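PDB 2GOP: trilobed Protease from Pyrococcus furiosus, which probably hydrolyses peptides as a protease, this chain being its beta-propeller domain, a ring of blades with an open Velcro topology. Local coordinates for residues 14-19 and 322-327; 21-26 and 64-69; 269-274 and 308-313. One frame throughout, in Å; residues are numbered along the deposited sequence.

Contact 1. Residues 14-19 and 322-327; sequences FAYLSD and RLRELF
Leu323 CD1 fills the angle between two aromatic side chains of the facing segment, 3.6 Å from Phe14 CB and 3.8 Å from Tyr16 CE1. The Leu323 and Phe14 side chains cross at about a right angle. Further along, Leu17 points its CD2 methyl at the start of strand 325-329, at 4.4 Å from Leu326 CB; Leu31 of its own blade and Leu316 of the last blade also touch it. Outward from this apolar patch, a water bridges the backbones: it donates to Ala15 O and Arg324 O and accepts from Leu17 N. Arg324 makes the direct link. Its CG sits between backbone N and carbonyl carbon (chi1 56°), and the chain then runs extended to NE, which gives its N-H to Leu17 O at 2.8 Å, in the carbonyl plane. Arg324 NH2 lies at the edge of the Tyr16 ring, 3.6 Å from CD1, with the planes 35° apart, while NH1 turns to Glu318 in a salt bridge. The first and last blades meet here through apolar side chains, one arginine-to-carbonyl bond and a water, with no direct backbone hydrogen bond between the two segments, which is consistent with an open Velcro.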
loop_
_atom_site.group_PDB
_atom_site.type_symbol
_atom_site.label_atom_id
_atom_site.label_comp_id
_atom_site.label_asym_id
_atom_site.label_seq_id
_atom_site.Cartn_x
_atom_site.Cartn_y
_atom_site.Cartn_z
ATOM N N PHE A 14 7.024 23.302 -16.064
ATOM C CA PHE A 14 8.102 22.313 -16.072
ATOM C C PHE A 14 7.838 21.085 -16.929
ATOM O O PHE A 14 6.723 20.848 -17.377
ATOM C CB PHE A 14 8.399 21.870 -14.636
ATOM C CG PHE A 14 8.798 22.999 -13.730
ATOM C CD1 PHE A 14 9.941 23.744 -13.995
ATOM C CD2 PHE A 14 8.030 23.325 -12.616
ATOM C CE1 PHE A 14 10.313 24.790 -13.165
ATOM C CE2 PHE A 14 8.399 24.369 -11.781
ATOM C CZ PHE A 14 9.541 25.104 -12.057
ATOM N N ALA A 15 8.905 20.328 -17.159
ATOM C CA ALA A 15 8.840 19.020 -17.791
ATOM C C ALA A 15 8.946 17.987 -16.683
ATOM O O ALA A 15 9.842 18.066 -15.847
ATOM C CB ALA A 15 9.972 18.855 -18.777
ATOM N N TYR A 16 8.022 17.032 -16.670
ATOM C CA TYR A 16 7.979 16.012 -15.629
ATOM C C TYR A 16 8.299 14.646 -16.224
ATOM O O TYR A 16 7.531 14.117 -17.028
ATOM C CB TYR A 16 6.607 16.005 -14.952
ATOM C CG TYR A 16 6.288 17.297 -14.238
ATOM C CD1 TYR A 16 6.789 17.553 -12.963
ATOM C CD2 TYR A 16 5.501 18.274 -14.842
ATOM C CE1 TYR A 16 6.507 18.753 -12.305
ATOM C CE2 TYR A 16 5.220 19.475 -14.197
ATOM C CZ TYR A 16 5.724 19.710 -12.929
ATOM O OH TYR A 16 5.432 20.896 -12.281
ATOM N N LEU A 17 9.434 14.084 -15.809
ATOM C CA LEU A 17 9.943 12.831 -16.353
ATOM C C LEU A 17 9.535 11.643 -15.486
ATOM O O LEU A 17 9.593 11.716 -14.263
ATOM C CB LEU A 17 11.469 12.863 -16.451
ATOM C CG LEU A 17 12.075 13.463 -17.727
ATOM C CD1 LEU A 17 11.611 14.876 -17.977
ATOM C CD2 LEU A 17 13.571 13.399 -17.637
ATOM N N SER A 18 9.166 10.538 -16.125
ATOM C CA SER A 18 8.811 9.333 -15.386
ATOM C C SER A 18 9.163 8.086 -16.173
ATOM O O SER A 18 9.381 8.138 -17.379
ATOM C CB SER A 18 7.317 9.325 -15.027
ATOM O OG SER A 18 6.494 9.453 -16.174
ATOM N N ASP A 19 9.249 6.974 -15.451
ATOM C CA ASP A 19 9.356 5.646 -16.036
ATOM C C ASP A 19 10.553 5.463 -16.982
ATOM O O ASP A 19 10.376 5.172 -18.187
ATOM C CB ASP A 19 8.051 5.295 -16.748
ATOM C CG ASP A 19 7.845 3.798 -16.894
ATOM O OD1 ASP A 19 8.711 3.018 -16.426
ATOM O OD2 ASP A 19 6.810 3.405 -17.480
ATOM N N ARG A 322 16.427 20.644 -7.891
ATOM C CA ARG A 322 16.240 20.235 -9.272
ATOM C C ARG A 322 15.204 19.130 -9.382
ATOM O O ARG A 322 15.339 18.086 -8.751
ATOM C CB ARG A 322 17.562 19.732 -9.848
ATOM C CG ARG A 322 18.585 20.803 -10.106
ATOM C CD ARG A 322 18.230 21.594 -11.352
ATOM N NE ARG A 322 19.240 22.606 -11.650
ATOM C CZ ARG A 322 19.341 23.783 -11.037
ATOM N NH1 ARG A 322 18.479 24.135 -10.085
ATOM N NH2 ARG A 322 20.312 24.618 -11.393
ATOM N N LEU A 323 14.178 19.357 -10.194
ATOM C CA LEU A 323 13.266 18.290 -10.569
ATOM C C LEU A 323 14.056 17.156 -11.205
ATOM O O LEU A 323 15.139 17.361 -11.750
ATOM C CB LEU A 323 12.200 18.787 -11.555
ATOM C CG LEU A 323 10.960 19.464 -10.978
ATOM C CD1 LEU A 323 10.102 20.016 -12.108
ATOM C CD2 LEU A 323 10.174 18.478 -10.116
ATOM N N ARG A 324 13.512 15.955 -11.122
ATOM C CA ARG A 324 14.147 14.786 -11.713
ATOM C C ARG A 324 14.537 14.986 -13.181
ATOM O O ARG A 324 13.781 15.559 -13.970
ATOM C CB ARG A 324 13.258 13.549 -11.565
ATOM C CG ARG A 324 11.866 13.695 -12.151
ATOM C CD ARG A 324 10.859 12.815 -11.437
ATOM N NE ARG A 324 9.491 13.095 -11.874
ATOM C CZ ARG A 324 8.685 14.018 -11.351
ATOM N NH1 ARG A 324 9.074 14.795 -10.351
ATOM N NH2 ARG A 324 7.464 14.160 -11.838
ATOM N N GLU A 325 15.742 14.523 -13.506
ATOM C CA GLU A 325 16.244 14.426 -14.877
ATOM C C GLU A 325 16.800 13.007 -15.075
ATOM O O GLU A 325 16.978 12.264 -14.108
ATOM C CB GLU A 325 17.354 15.448 -15.118
ATOM C CG GLU A 325 16.933 16.922 -14.997
ATOM C CD GLU A 325 16.143 17.445 -16.194
ATOM O OE1 GLU A 325 16.068 16.759 -17.238
ATOM O OE2 GLU A 325 15.592 18.563 -16.084
ATOM N N LEU A 326 17.083 12.645 -16.318
ATOM C CA LEU A 326 17.597 11.322 -16.643
ATOM C C LEU A 326 19.118 11.291 -16.578
ATOM O O LEU A 326 19.803 12.211 -17.047
ATOM C CB LEU A 326 17.139 10.903 -18.042
ATOM C CG LEU A 326 17.157 9.405 -18.361
ATOM C CD1 LEU A 326 16.016 8.698 -17.685
ATOM C CD2 LEU A 326 17.092 9.193 -19.862
ATOM N N PHE A 327 19.636 10.213 -15.999
ATOM C CA PHE A 327 21.071 9.987 -15.867
ATOM C C PHE A 327 21.368 8.556 -16.273
ATOM O O PHE A 327 20.515 7.684 -16.126
ATOM C CB PHE A 327 21.514 10.177 -14.409
ATOM C CG PHE A 327 21.416 11.595 -13.905
ATOM C CD1 PHE A 327 20.202 12.111 -13.479
ATOM C CD2 PHE A 327 22.541 12.401 -13.832
ATOM C CE1 PHE A 327 20.108 13.413 -13.005
ATOM C CE2 PHE A 327 22.458 13.709 -13.356
ATOM C CZ PHE A 327 21.247 14.213 -12.943
HETATM O O HOH W 1 11.163 16.135 -14.147
#

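Contact 2. Residues 21-26 and 64-69; sequences RTKGEL and PRISPD
Arg21 lays its guanidinium flat over that of Arg65, the centres 3.5 Å apart and the planes within 8° of each other. The two belong to the inner strands of the first and second blades of this seven-bladed propeller, which run side by side in nearly the same direction (12°). At 6.9 Å between the axes of the short segments 21-23 and 64-66, and with no hydrogen bond across, they pack as separate sheets. Asp19 bridges the two cations, taking Arg21 NE on one carboxylate oxygen and Arg65 NH1 on the other; it probably helps to hold the stack and offsets part of the paired charge. Arg65 is pinned further, since NE reaches Leu109 O and NH1 donates to Pro64 O at 3.0 Å, from above that carbonyl's plane. Arg21 bends at chi2 (-81°) and passes CG and CD over the same Pro64 O before its guanidinium arrives at the stack.

Farther along the strands, Lys23 and Ile66 lie alongside one another, head to tail. Lys23 CB rests 3.6 Å from Ile66 CG2, its CG lies 3.3 Å from Ile66 O, and its CD continues over Pro68. Ile66 CD1 extends the other way, toward Leu26 CB at 4.4 Å. Leu26 closes a type II' turn from Lys23, where Gly24 holds a positive phi. The turn is doubly tied at Leu26 O, which Thr22 OG1 meets from one face of the carbonyl plane at 2.9 Å and Lys23 N from the opposite face at 3.1 Å.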
loop_
_atom_site.group_PDB
_atom_site.type_symbol
_atom_site.label_atom_id
_atom_site.label_comp_id
_atom_site.label_asym_id
_atom_site.label_seq_id
_atom_site.Cartn_x
_atom_site.Cartn_y
_atom_site.Cartn_z
ATOM N N ARG A 21 13.618 3.734 -18.887
ATOM C CA ARG A 21 13.803 2.417 -19.445
ATOM C C ARG A 21 15.058 2.385 -20.289
ATOM O O ARG A 21 15.440 3.393 -20.895
ATOM C CB ARG A 21 12.612 2.061 -20.337
ATOM C CG ARG A 21 11.296 1.971 -19.587
ATOM C CD ARG A 21 11.178 0.654 -18.900
ATOM N NE ARG A 21 10.273 0.724 -17.766
ATOM C CZ ARG A 21 9.830 -0.335 -17.098
ATOM N NH1 ARG A 21 10.213 -1.564 -17.438
ATOM N NH2 ARG A 21 8.989 -0.157 -16.085
ATOM N N THR A 22 15.676 1.215 -20.358
ATOM C CA THR A 22 16.826 1.029 -21.229
ATOM C C THR A 22 16.938 -0.402 -21.779
ATOM O O THR A 22 16.665 -1.376 -21.080
ATOM C CB THR A 22 18.134 1.418 -20.502
ATOM O OG1 THR A 22 19.217 1.440 -21.444
ATOM C CG2 THR A 22 18.437 0.436 -19.365
ATOM N N LYS A 23 17.309 -0.496 -23.053
ATOM C CA LYS A 23 17.716 -1.749 -23.684
ATOM C C LYS A 23 18.819 -1.407 -24.656
ATOM O O LYS A 23 18.682 -0.468 -25.435
ATOM C CB LYS A 23 16.570 -2.398 -24.459
ATOM C CG LYS A 23 15.421 -2.897 -23.608
ATOM C CD LYS A 23 15.826 -4.034 -22.689
ATOM C CE LYS A 23 14.615 -4.570 -21.940
ATOM N NZ LYS A 23 14.944 -5.685 -21.013
ATOM N N GLY A 24 19.915 -2.155 -24.607
ATOM C CA GLY A 24 21.030 -1.922 -25.502
ATOM C C GLY A 24 21.563 -0.510 -25.379
ATOM O O GLY A 24 21.953 -0.086 -24.298
ATOM N N GLU A 25 21.578 0.214 -26.493
ATOM C CA GLU A 25 22.067 1.592 -26.518
ATOM C C GLU A 25 20.907 2.590 -26.580
ATOM O O GLU A 25 21.111 3.779 -26.841
ATOM C CB GLU A 25 23.025 1.792 -27.700
ATOM C CG GLU A 25 24.356 1.040 -27.552
ATOM C CD GLU A 25 25.459 1.878 -26.917
ATOM O OE1 GLU A 25 25.178 2.652 -25.971
ATOM O OE2 GLU A 25 26.618 1.756 -27.361
ATOM N N LEU A 26 19.698 2.101 -26.324
ATOM C CA LEU A 26 18.510 2.951 -26.256
ATOM C C LEU A 26 18.085 3.205 -24.817
ATOM O O LEU A 26 18.132 2.309 -23.969
ATOM C CB LEU A 26 17.339 2.311 -27.009
ATOM C CG LEU A 26 17.472 2.231 -28.533
ATOM C CD1 LEU A 26 16.227 1.601 -29.137
ATOM C CD2 LEU A 26 17.730 3.607 -29.146
ATOM N N PRO A 64 6.425 3.086 -21.513
ATOM C CA PRO A 64 7.362 2.669 -22.559
ATOM C C PRO A 64 8.079 1.379 -22.187
ATOM O O PRO A 64 8.612 1.268 -21.082
ATOM C CB PRO A 64 8.359 3.826 -22.615
ATOM C CG PRO A 64 8.300 4.438 -21.261
ATOM C CD PRO A 64 6.842 4.352 -20.887
ATOM N N ARG A 65 8.059 0.406 -23.093
ATOM C CA ARG A 65 8.750 -0.862 -22.885
ATOM C C ARG A 65 9.512 -1.181 -24.156
ATOM O O ARG A 65 8.913 -1.484 -25.189
ATOM C CB ARG A 65 7.751 -1.984 -22.543
ATOM C CG ARG A 65 6.893 -1.704 -21.292
ATOM C CD ARG A 65 7.700 -1.679 -20.007
ATOM N NE ARG A 65 6.851 -1.555 -18.815
ATOM C CZ ARG A 65 6.499 -0.414 -18.220
ATOM N NH1 ARG A 65 6.926 0.768 -18.651
ATOM N NH2 ARG A 65 5.717 -0.459 -17.151
ATOM N N ILE A 66 10.833 -1.070 -24.101
ATOM C CA ILE A 66 11.660 -1.337 -25.264
ATOM C C ILE A 66 11.885 -2.835 -25.313
ATOM O O ILE A 66 12.226 -3.425 -24.304
ATOM C CB ILE A 66 13.036 -0.640 -25.179
ATOM C CG1 ILE A 66 12.877 0.881 -25.031
ATOM C CG2 ILE A 66 13.881 -0.989 -26.429
ATOM C CD1 ILE A 66 14.022 1.542 -24.290
ATOM N N SER A 67 11.701 -3.447 -26.481
ATOM C CA SER A 67 11.979 -4.872 -26.629
ATOM C C SER A 67 13.477 -5.129 -26.449
ATOM O O SER A 67 14.295 -4.303 -26.853
ATOM C CB SER A 67 11.508 -5.387 -27.989
ATOM O OG SER A 67 12.220 -4.789 -29.064
ATOM N N PRO A 68 13.850 -6.261 -25.831
ATOM C CA PRO A 68 15.278 -6.574 -25.663
ATOM C C PRO A 68 16.163 -6.309 -26.902
ATOM O O PRO A 68 17.292 -5.831 -26.768
ATOM C CB PRO A 68 15.260 -8.059 -25.310
ATOM C CG PRO A 68 13.950 -8.222 -24.558
ATOM C CD PRO A 68 12.984 -7.313 -25.257
ATOM N N ASP A 69 15.650 -6.585 -28.093
ATOM C CA ASP A 69 16.435 -6.413 -29.326
ATOM C C ASP A 69 16.415 -4.984 -29.873
ATOM O O ASP A 69 16.959 -4.717 -30.939
ATOM C CB ASP A 69 15.984 -7.411 -30.398
ATOM C CG ASP A 69 14.593 -7.133 -30.937
ATOM O OD1 ASP A 69 13.915 -6.187 -30.481
ATOM O OD2 ASP A 69 14.166 -7.893 -31.825
#

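Contact 3. Residues 269-274 and 308-313; sequences KIKDGK and DVDEIV
This is a polar contact with one salt bridge between the inner strands of the sixth and seventh propeller blades, in which two lysine side chains reach from one strand to the other. Lys269 runs extended beyond CG and brings NZ to Asp308 OD1 at 3.0 Å, arriving from above the carboxylate plane; the two side chains cross at about a right angle. The ammonium also donates to Phe307 O and forms a cation-pi contact with the Phe307 ring, while Asp308 OD2 accepts from Thr22 N. A methionine in place of Lys269 would probably leave Asp308 OD1 and Phe307 O without this donor and the carboxylate without its balancing charge.

Two residues on, with chi1 at 171°, Lys271 CG lies opposite the amide nitrogen, and the chain heads for the other segment. Its CE comes within 3.1 Å of Asp310 O, but NZ stays 4.0 Å from Asp310 OD1, too far for a salt bridge, and pairs at 3.5 Å with Asp272 OD1 of its own type I' turn; Asp310 OD2 accepts from Gly24 N. Tyr276 of strand 274-281 packs against Lys271 and Val309, and strand 16-23 of the first blade adjoins Asp308 and Asp310.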
loop_
_atom_site.group_PDB
_atom_site.type_symbol
_atom_site.label_atom_id
_atom_site.label_comp_id
_atom_site.label_asym_id
_atom_site.label_seq_id
_atom_site.Cartn_x
_atom_site.Cartn_y
_atom_site.Cartn_z
ATOM N N LYS A 269 15.588 -4.860 -9.248
ATOM C CA LYS A 269 15.643 -5.615 -10.492
ATOM C C LYS A 269 16.848 -6.540 -10.449
ATOM O O LYS A 269 17.805 -6.257 -9.754
ATOM C CB LYS A 269 15.735 -4.656 -11.686
ATOM C CG LYS A 269 14.470 -3.851 -11.914
ATOM C CD LYS A 269 14.572 -2.919 -13.117
ATOM C CE LYS A 269 13.184 -2.557 -13.664
ATOM N NZ LYS A 269 13.107 -1.206 -14.317
ATOM N N ILE A 270 16.792 -7.649 -11.170
ATOM C CA ILE A 270 17.888 -8.607 -11.202
ATOM C C ILE A 270 18.348 -8.758 -12.641
ATOM O O ILE A 270 17.536 -8.931 -13.543
ATOM C CB ILE A 270 17.490 -9.993 -10.588
ATOM C CG1 ILE A 270 18.710 -10.915 -10.463
ATOM C CG2 ILE A 270 16.396 -10.683 -11.407
ATOM C CD1 ILE A 270 18.530 -12.037 -9.448
ATOM N N LYS A 271 19.656 -8.686 -12.847
ATOM C CA LYS A 271 20.237 -8.850 -14.167
ATOM C C LYS A 271 21.575 -9.561 -14.058
ATOM O O LYS A 271 22.464 -9.119 -13.329
ATOM C CB LYS A 271 20.421 -7.501 -14.856
ATOM C CG LYS A 271 21.221 -7.634 -16.137
ATOM C CD LYS A 271 20.741 -6.744 -17.249
ATOM C CE LYS A 271 21.509 -7.086 -18.514
ATOM N NZ LYS A 271 21.326 -8.521 -18.864
ATOM N N ASP A 272 21.716 -10.666 -14.783
ATOM C CA ASP A 272 22.942 -11.459 -14.730
ATOM C C ASP A 272 23.320 -11.788 -13.289
ATOM O O ASP A 272 24.493 -11.695 -12.910
ATOM C CB ASP A 272 24.103 -10.729 -15.432
ATOM C CG ASP A 272 23.873 -10.558 -16.933
ATOM O OD1 ASP A 272 23.046 -11.297 -17.513
ATOM O OD2 ASP A 272 24.532 -9.676 -17.540
ATOM N N GLY A 273 22.315 -12.143 -12.485
ATOM C CA GLY A 273 22.526 -12.558 -11.101
ATOM C C GLY A 273 22.867 -11.444 -10.128
ATOM O O GLY A 273 23.102 -11.705 -8.958
ATOM N N LYS A 274 22.914 -10.204 -10.607
ATOM C CA LYS A 274 23.184 -9.063 -9.758
ATOM C C LYS A 274 21.877 -8.324 -9.533
ATOM O O LYS A 274 21.061 -8.202 -10.436
ATOM C CB LYS A 274 24.225 -8.141 -10.389
ATOM C CG LYS A 274 25.608 -8.775 -10.535
ATOM C CD LYS A 274 26.554 -7.876 -11.316
ATOM C CE LYS A 274 27.878 -8.571 -11.648
ATOM N NZ LYS A 274 28.914 -7.602 -12.159
ATOM N N ASP A 308 16.338 1.606 -14.461
ATOM C CA ASP A 308 16.321 0.376 -15.234
ATOM C C ASP A 308 17.750 0.009 -15.550
ATOM O O ASP A 308 18.639 0.848 -15.452
ATOM C CB ASP A 308 15.524 0.579 -16.522
ATOM C CG ASP A 308 15.100 -0.713 -17.166
ATOM O OD1 ASP A 308 15.111 -1.772 -16.498
ATOM O OD2 ASP A 308 14.739 -0.656 -18.358
ATOM N N VAL A 309 17.969 -1.241 -15.934
ATOM C CA VAL A 309 19.314 -1.724 -16.248
ATOM C C VAL A 309 19.284 -2.759 -17.379
ATOM O O VAL A 309 18.446 -3.658 -17.397
ATOM C CB VAL A 309 20.007 -2.314 -14.989
ATOM C CG1 VAL A 309 19.095 -3.329 -14.283
ATOM C CG2 VAL A 309 21.337 -2.949 -15.348
ATOM N N ASP A 310 20.187 -2.596 -18.340
ATOM C CA ASP A 310 20.444 -3.635 -19.336
ATOM C C ASP A 310 21.960 -3.670 -19.554
ATOM O O ASP A 310 22.670 -4.238 -18.722
ATOM C CB ASP A 310 19.625 -3.392 -20.616
ATOM C CG ASP A 310 19.773 -4.517 -21.645
ATOM O OD1 ASP A 310 19.709 -5.705 -21.270
ATOM O OD2 ASP A 310 19.945 -4.203 -22.840
ATOM N N GLU A 311 22.468 -3.047 -20.614
ATOM C CA GLU A 311 23.919 -2.929 -20.798
ATOM C C GLU A 311 24.463 -1.807 -19.929
ATOM O O GLU A 311 25.619 -1.843 -19.490
ATOM C CB GLU A 311 24.266 -2.652 -22.264
ATOM C CG GLU A 311 24.031 -3.844 -23.178
ATOM C CD GLU A 311 24.242 -3.511 -24.643
ATOM O OE1 GLU A 311 24.090 -4.427 -25.482
ATOM O OE2 GLU A 311 24.549 -2.334 -24.954
ATOM N N ILE A 312 23.595 -0.828 -19.684
ATOM C CA ILE A 312 23.894 0.375 -18.930
ATOM C C ILE A 312 22.830 0.533 -17.839
ATOM O O ILE A 312 21.756 -0.042 -17.940
ATOM C CB ILE A 312 23.880 1.597 -19.898
ATOM C CG1 ILE A 312 25.042 2.537 -19.602
ATOM C CG2 ILE A 312 22.518 2.311 -19.919
ATOM C CD1 ILE A 312 26.332 2.077 -20.274
ATOM N N VAL A 313 23.127 1.292 -16.789
ATOM C CA VAL A 313 22.102 1.642 -15.801
ATOM C C VAL A 313 21.547 3.021 -16.125
ATOM O O VAL A 313 22.304 3.914 -16.470
ATOM C CB VAL A 313 22.634 1.650 -14.350
ATOM C CG1 VAL A 313 21.494 2.011 -13.380
ATOM C CG2 VAL A 313 23.249 0.303 -13.995
#

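All three contacts join adjacent blades, contact 1 at the closure between last and first. Contact 1, its centre about 17 Å from the centre of the chain, is the most buried of the three and rests on apolar side chains, a water and one arginine-to-carbonyl bond. Contacts 2 and 3, their centres about 12 Å from it, are partly buried: contact 2 joins a stack of like-charged arginines to apolar packing round Ile66, whereas contact 3 pairs opposite charges. Contacts 1 and 2 share strand 16-23, and Asp19 of the first reaches the arginine stack of the second. Contacts 1 and 3 use different strands of the last blade's sheet. Contacts 2 and 3 touch where Asp308 and Asp310 probably accept from the backbone N of Thr22 and Gly24.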